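Uncharacterized protein (Bacteroides ovatus, PDB 5CAG) is a putative anchoring subunit of a fimbrium, a probable outer-membrane lipoprotein of the FimB/Mfa2 family in the bacteroidetes fimbrillin superfamily. Local coordinates at residues E152-A160 and K282-T290. Residues are numbered along the deposited sequence; the frame is centred on the assembly and turned at random.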
ATOM      1  N   GLU A 152       7.875  11.256  23.636  1.00 93.55           N
ATOM      2  CA  GLU A 152       7.684  12.147  24.757  1.00 95.49           C
ATOM      3  C   GLU A 152       7.810  13.602  24.296  1.00 98.69           C
ATOM      4  O   GLU A 152       8.761  13.921  23.579  1.00 99.79           O
ATOM      5  CB  GLU A 152       8.742  11.794  25.792  1.00100.60           C
ATOM      6  CG  GLU A 152       8.376  12.085  27.225  1.00115.12           C
ATOM      7  CD  GLU A 152       9.513  11.683  28.136  1.00138.43           C
ATOM      8  OE1 GLU A 152       9.725  10.459  28.304  1.00143.30           O
ATOM      9  OE2 GLU A 152      10.245  12.586  28.607  1.00122.49           O
ATOM     10  N   ALA A 153       6.847  14.478  24.684  1.00 93.29           N
ATOM     11  CA  ALA A 153       6.854  15.902  24.324  1.00 91.95           C
ATOM     12  C   ALA A 153       6.332  16.820  25.464  1.00 97.58           C
ATOM     13  O   ALA A 153       5.223  16.634  25.994  1.00 96.35           O
ATOM     14  CB  ALA A 153       6.054  16.125  23.064  1.00 89.40           C
ATOM     15  N   LYS A 154       7.157  17.826  25.819  1.00 96.77           N
ATOM     16  CA  LYS A 154       6.868  18.797  26.879  1.00 99.12           C
ATOM     17  C   LYS A 154       5.915  19.886  26.390  1.00102.83           C
ATOM     18  O   LYS A 154       6.001  20.325  25.237  1.00100.91           O
ATOM     19  CB  LYS A 154       8.179  19.433  27.388  1.00104.67           C
ATOM     20  CG  LYS A 154       8.078  20.208  28.714  1.00120.19           C
ATOM     21  CD  LYS A 154       9.428  20.798  29.165  1.00129.62           C
ATOM     22  CE  LYS A 154       9.291  21.922  30.174  1.00137.20           C
ATOM     23  NZ  LYS A 154      10.614  22.488  30.590  1.00146.88           N
ATOM     24  N   GLY A 155       5.037  20.323  27.287  1.00100.73           N
ATOM     25  CA  GLY A 155       4.105  21.412  27.029  1.00100.11           C
ATOM     26  C   GLY A 155       3.046  21.143  25.986  1.00100.48           C
ATOM     27  O   GLY A 155       2.756  22.005  25.147  1.00 99.30           O
ATOM     28  N   LEU A 156       2.420  19.970  26.058  1.00 94.20           N
ATOM     29  CA  LEU A 156       1.367  19.678  25.107  1.00 90.15           C
ATOM     30  C   LEU A 156       0.119  20.454  25.489  1.00 94.89           C
ATOM     31  O   LEU A 156      -0.793  20.577  24.670  1.00 95.25           O
ATOM     32  CB  LEU A 156       1.083  18.166  25.004  1.00 88.21           C
ATOM     33  CG  LEU A 156       2.196  17.271  24.467  1.00 89.76           C
ATOM     34  CD1 LEU A 156       1.839  15.859  24.665  1.00 88.75           C
ATOM     35  CD2 LEU A 156       2.473  17.516  22.994  1.00 86.02           C
ATOM     36  N   GLU A 157       0.089  21.029  26.708  1.00 92.54           N
ATOM     37  CA  GLU A 157      -1.038  21.851  27.175  1.00 93.30           C
ATOM     38  C   GLU A 157      -1.269  23.036  26.237  1.00 97.00           C
ATOM     39  O   GLU A 157      -2.380  23.554  26.158  1.00 96.66           O
ATOM     40  CB  GLU A 157      -0.823  22.350  28.621  1.00 97.84           C
ATOM     41  CG  GLU A 157       0.367  23.275  28.856  1.00109.08           C
ATOM     42  CD  GLU A 157       1.513  22.665  29.638  1.00136.95           C
ATOM     43  OE1 GLU A 157       1.860  21.484  29.387  1.00132.64           O
ATOM     44  OE2 GLU A 157       2.074  23.384  30.499  1.00131.31           O
ATOM     45  N   TYR A 158      -0.202  23.447  25.528  1.00 93.55           N
ATOM     46  CA  TYR A 158      -0.190  24.544  24.577  1.00 92.27           C
ATOM     47  C   TYR A 158      -0.591  24.080  23.165  1.00 91.07           C
ATOM     48  O   TYR A 158      -0.772  24.922  22.289  1.00 90.97           O
ATOM     49  CB  TYR A 158       1.204  25.191  24.555  1.00 94.75           C
ATOM     50  CG  TYR A 158       1.707  25.611  25.916  1.00100.31           C
ATOM     51  CD1 TYR A 158       0.899  26.333  26.789  1.00103.73           C
ATOM     52  CD2 TYR A 158       3.005  25.316  26.322  1.00103.54           C
ATOM     53  CE1 TYR A 158       1.357  26.722  28.047  1.00107.78           C
ATOM     54  CE2 TYR A 158       3.483  25.718  27.572  1.00107.71           C
ATOM     55  CZ  TYR A 158       2.653  26.420  28.433  1.00116.04           C
ATOM     56  OH  TYR A 158       3.106  26.808  29.674  1.00119.54           O
ATOM     57  N   VAL A 159      -0.753  22.768  22.948  1.00 83.04           N
ATOM     58  CA  VAL A 159      -1.094  22.254  21.631  1.00 79.99           C
ATOM     59  C   VAL A 159      -2.603  22.108  21.482  1.00 85.60           C
ATOM     60  O   VAL A 159      -3.275  21.597  22.381  1.00 87.95           O
ATOM     61  CB  VAL A 159      -0.380  20.917  21.300  1.00 81.57           C
ATOM     62  CG1 VAL A 159      -0.838  20.387  19.951  1.00 79.36           C
ATOM     63  CG2 VAL A 159       1.137  21.069  21.309  1.00 82.06           C
ATOM     64  N   ALA A 160      -3.120  22.553  20.335  1.00 79.85           N
ATOM     65  CA  ALA A 160      -4.514  22.406  19.948  1.00 78.79           C
ATOM     66  C   ALA A 160      -4.676  21.071  19.276  1.00 80.90           C
ATOM     67  O   ALA A 160      -5.534  20.283  19.681  1.00 80.44           O
ATOM     68  CB  ALA A 160      -4.930  23.526  19.006  1.00 79.88           C
ATOM     69  N   LYS A 282      15.219  16.889  22.885  1.00112.47           N
ATOM     70  CA  LYS A 282      13.915  16.645  23.512  1.00109.23           C
ATOM     71  C   LYS A 282      12.826  17.521  22.873  1.00109.76           C
ATOM     72  O   LYS A 282      13.123  18.653  22.504  1.00112.18           O
ATOM     73  CB  LYS A 282      14.014  16.877  25.028  1.00114.18           C
ATOM     74  CG  LYS A 282      14.059  15.568  25.839  1.00128.40           C
ATOM     75  CD  LYS A 282      14.913  15.621  27.129  1.00148.18           C
ATOM     76  CE  LYS A 282      14.566  16.643  28.208  1.00160.83           C
ATOM     77  NZ  LYS A 282      15.627  16.728  29.260  1.00165.74           N
ATOM     78  N   ILE A 283      11.597  17.006  22.676  1.00100.23           N
ATOM     79  CA  ILE A 283      10.575  17.869  22.061  1.00 96.25           C
ATOM     80  C   ILE A 283       9.946  18.749  23.138  1.00100.78           C
ATOM     81  O   ILE A 283       9.402  18.239  24.120  1.00100.25           O
ATOM     82  CB  ILE A 283       9.491  17.088  21.253  1.00 94.76           C
ATOM     83  CG1 ILE A 283      10.078  16.499  19.974  1.00 93.56           C
ATOM     84  CG2 ILE A 283       8.311  17.979  20.898  1.00 92.56           C
ATOM     85  CD1 ILE A 283       9.394  15.270  19.504  1.00 93.39           C
ATOM     86  N   GLU A 284       9.996  20.063  22.941  1.00 98.65           N
ATOM     87  CA  GLU A 284       9.338  20.978  23.856  1.00100.14           C
ATOM     88  C   GLU A 284       8.543  22.001  23.080  1.00103.50           C
ATOM     89  O   GLU A 284       9.109  22.703  22.246  1.00104.25           O
ATOM     90  CB  GLU A 284      10.338  21.676  24.788  1.00105.64           C
ATOM     91  CG  GLU A 284       9.695  22.740  25.676  1.00120.59           C
ATOM     92  CD  GLU A 284      10.485  23.249  26.868  1.00143.72           C
ATOM     93  OE1 GLU A 284      11.644  22.814  27.073  1.00138.97           O
ATOM     94  OE2 GLU A 284       9.912  24.060  27.632  1.00132.58           O
ATOM     95  N   VAL A 285       7.244  22.103  23.374  1.00 99.01           N
ATOM     96  CA  VAL A 285       6.377  23.117  22.773  1.00 98.13           C
ATOM     97  C   VAL A 285       6.475  24.371  23.657  1.00107.43           C
ATOM     98  O   VAL A 285       6.220  24.310  24.869  1.00109.30           O
ATOM     99  CB  VAL A 285       4.918  22.649  22.554  1.00 98.06           C
ATOM    100  CG1 VAL A 285       4.065  23.776  21.988  1.00 97.17           C
ATOM    101  CG2 VAL A 285       4.872  21.438  21.637  1.00 95.22           C
ATOM    102  N   ASP A 286       6.897  25.489  23.057  1.00105.09           N
ATOM    103  CA  ASP A 286       7.064  26.741  23.784  1.00107.27           C
ATOM    104  C   ASP A 286       5.725  27.436  23.930  1.00109.49           C
ATOM    105  O   ASP A 286       4.963  27.500  22.962  1.00107.35           O
ATOM    106  CB  ASP A 286       8.087  27.640  23.079  1.00110.80           C
ATOM    107  CG  ASP A 286       9.440  26.977  22.891  1.00122.91           C
ATOM    108  OD1 ASP A 286      10.084  26.626  23.915  1.00126.04           O
ATOM    109  OD2 ASP A 286       9.852  26.796  21.725  1.00125.66           O
ATOM    110  N   LYS A 287       5.428  27.917  25.155  1.00107.21           N
ATOM    111  CA  LYS A 287       4.207  28.640  25.507  1.00107.17           C
ATOM    112  C   LYS A 287       3.934  29.715  24.460  1.00112.22           C
ATOM    113  O   LYS A 287       4.862  30.433  24.082  1.00113.57           O
ATOM    114  CB  LYS A 287       4.313  29.264  26.921  1.00112.31           C
ATOM    115  CG  LYS A 287       3.027  29.936  27.445  1.00122.70           C
ATOM    116  CD  LYS A 287       3.156  30.445  28.897  1.00132.93           C
ATOM    117  CE  LYS A 287       1.917  30.205  29.743  1.00136.46           C
ATOM    118  NZ  LYS A 287       2.148  30.520  31.183  1.00143.38           N
ATOM    119  N   PRO A 288       2.694  29.807  23.930  1.00107.37           N
ATOM    120  CA  PRO A 288       2.419  30.827  22.914  1.00107.78           C
ATOM    121  C   PRO A 288       2.703  32.224  23.439  1.00118.73           C
ATOM    122  O   PRO A 288       2.496  32.502  24.630  1.00118.68           O
ATOM    123  CB  PRO A 288       0.934  30.630  22.595  1.00106.78           C
ATOM    124  CG  PRO A 288       0.390  29.841  23.689  1.00109.98           C
ATOM    125  CD  PRO A 288       1.490  29.005  24.221  1.00106.09           C
ATOM    126  N   GLU A 289       3.217  33.088  22.544  1.00121.03           N
ATOM    127  CA  GLU A 289       3.552  34.482  22.845  1.00126.17           C
ATOM    128  C   GLU A 289       2.329  35.257  23.312  1.00136.42           C
ATOM    129  O   GLU A 289       1.179  34.878  23.042  1.00134.62           O
ATOM    130  CB  GLU A 289       4.185  35.175  21.633  1.00128.58           C
ATOM    131  CG  GLU A 289       5.649  34.815  21.437  1.00144.30           C
ATOM    132  CD  GLU A 289       6.442  35.698  20.490  1.00173.15           C
ATOM    133  OE1 GLU A 289       6.203  36.930  20.469  1.00179.64           O
ATOM    134  OE2 GLU A 289       7.340  35.161  19.802  1.00159.97           O
ATOM    135  N   THR A 290       2.583  36.324  24.045  1.00140.00           N
ATOM    136  CA  THR A 290       1.520  37.148  24.595  1.00142.83           C
ATOM    137  C   THR A 290       1.712  38.625  24.172  1.00152.59           C
ATOM    138  O   THR A 290       2.860  39.092  24.077  1.00153.72           O
ATOM    139  CB  THR A 290       1.460  36.965  26.126  1.00153.63           C
ATOM    140  OG1 THR A 290       2.780  37.075  26.680  1.00155.11           O
ATOM    141  CG2 THR A 290       0.811  35.633  26.532  1.00148.68           C
TER
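The ring of Tyr158 is sandwiched between Lys287 and a residue of its own turn. Lys287 covers one face: its CA sits 3.7 Å from the centroid of the Tyr158 ring, a CH-pi contact, CB lies over the face beside CZ and CE2, and CG follows beside CZ and CE1. With CG anti to the backbone N (chi1 -174°), the Lys287 aliphatic chain follows the ring outward until CE lies 3.6 Å from Tyr158 OH. The opposite face is covered by CG of Glu157, while the carbonyl O of Val285 reaches the ring edge near its plane. Pro288 crosses Tyr158 at about a right angle, CD of Pro288 lying 3.8 Å from Tyr158 CD1.

Ahead of the tyrosine the two chains run parallel. Ile283 O accepts a bond from Lys154 N (2.8 Å), and Lys154 O takes the amide of Val285 in a nearly straight bond, 176° at the hydrogen, so Lys154 is gripped through both its backbone N and O. On the exposed face of this short ladder Lys154 and Glu284 extend side by side, pointing the same way, and end in a salt bridge of 3.4 Å between Lys154 NZ and Glu284 OE2. On the other face Ala153 CB meets Ile283 CG2 at 3.6 Å. Beyond the ladder Val159 and Val285 cross at about a right angle, CG2 to CG2 3.8 Å. Phe237 of strand 232-239, the partner of strand 159-167, packs on Ile283, Val285 and Val159. Gln245 bonds to Glu284 O and Asp286 N.

Here the C-terminal tail pairs a short, weakly bonded parallel strand with the end of strand 134-154, then passes the 3-10 turn at 156-158 leading into strand 159-167, consistent with the beta-sandwich domains of the transthyretin clan to which the sequence family belongs.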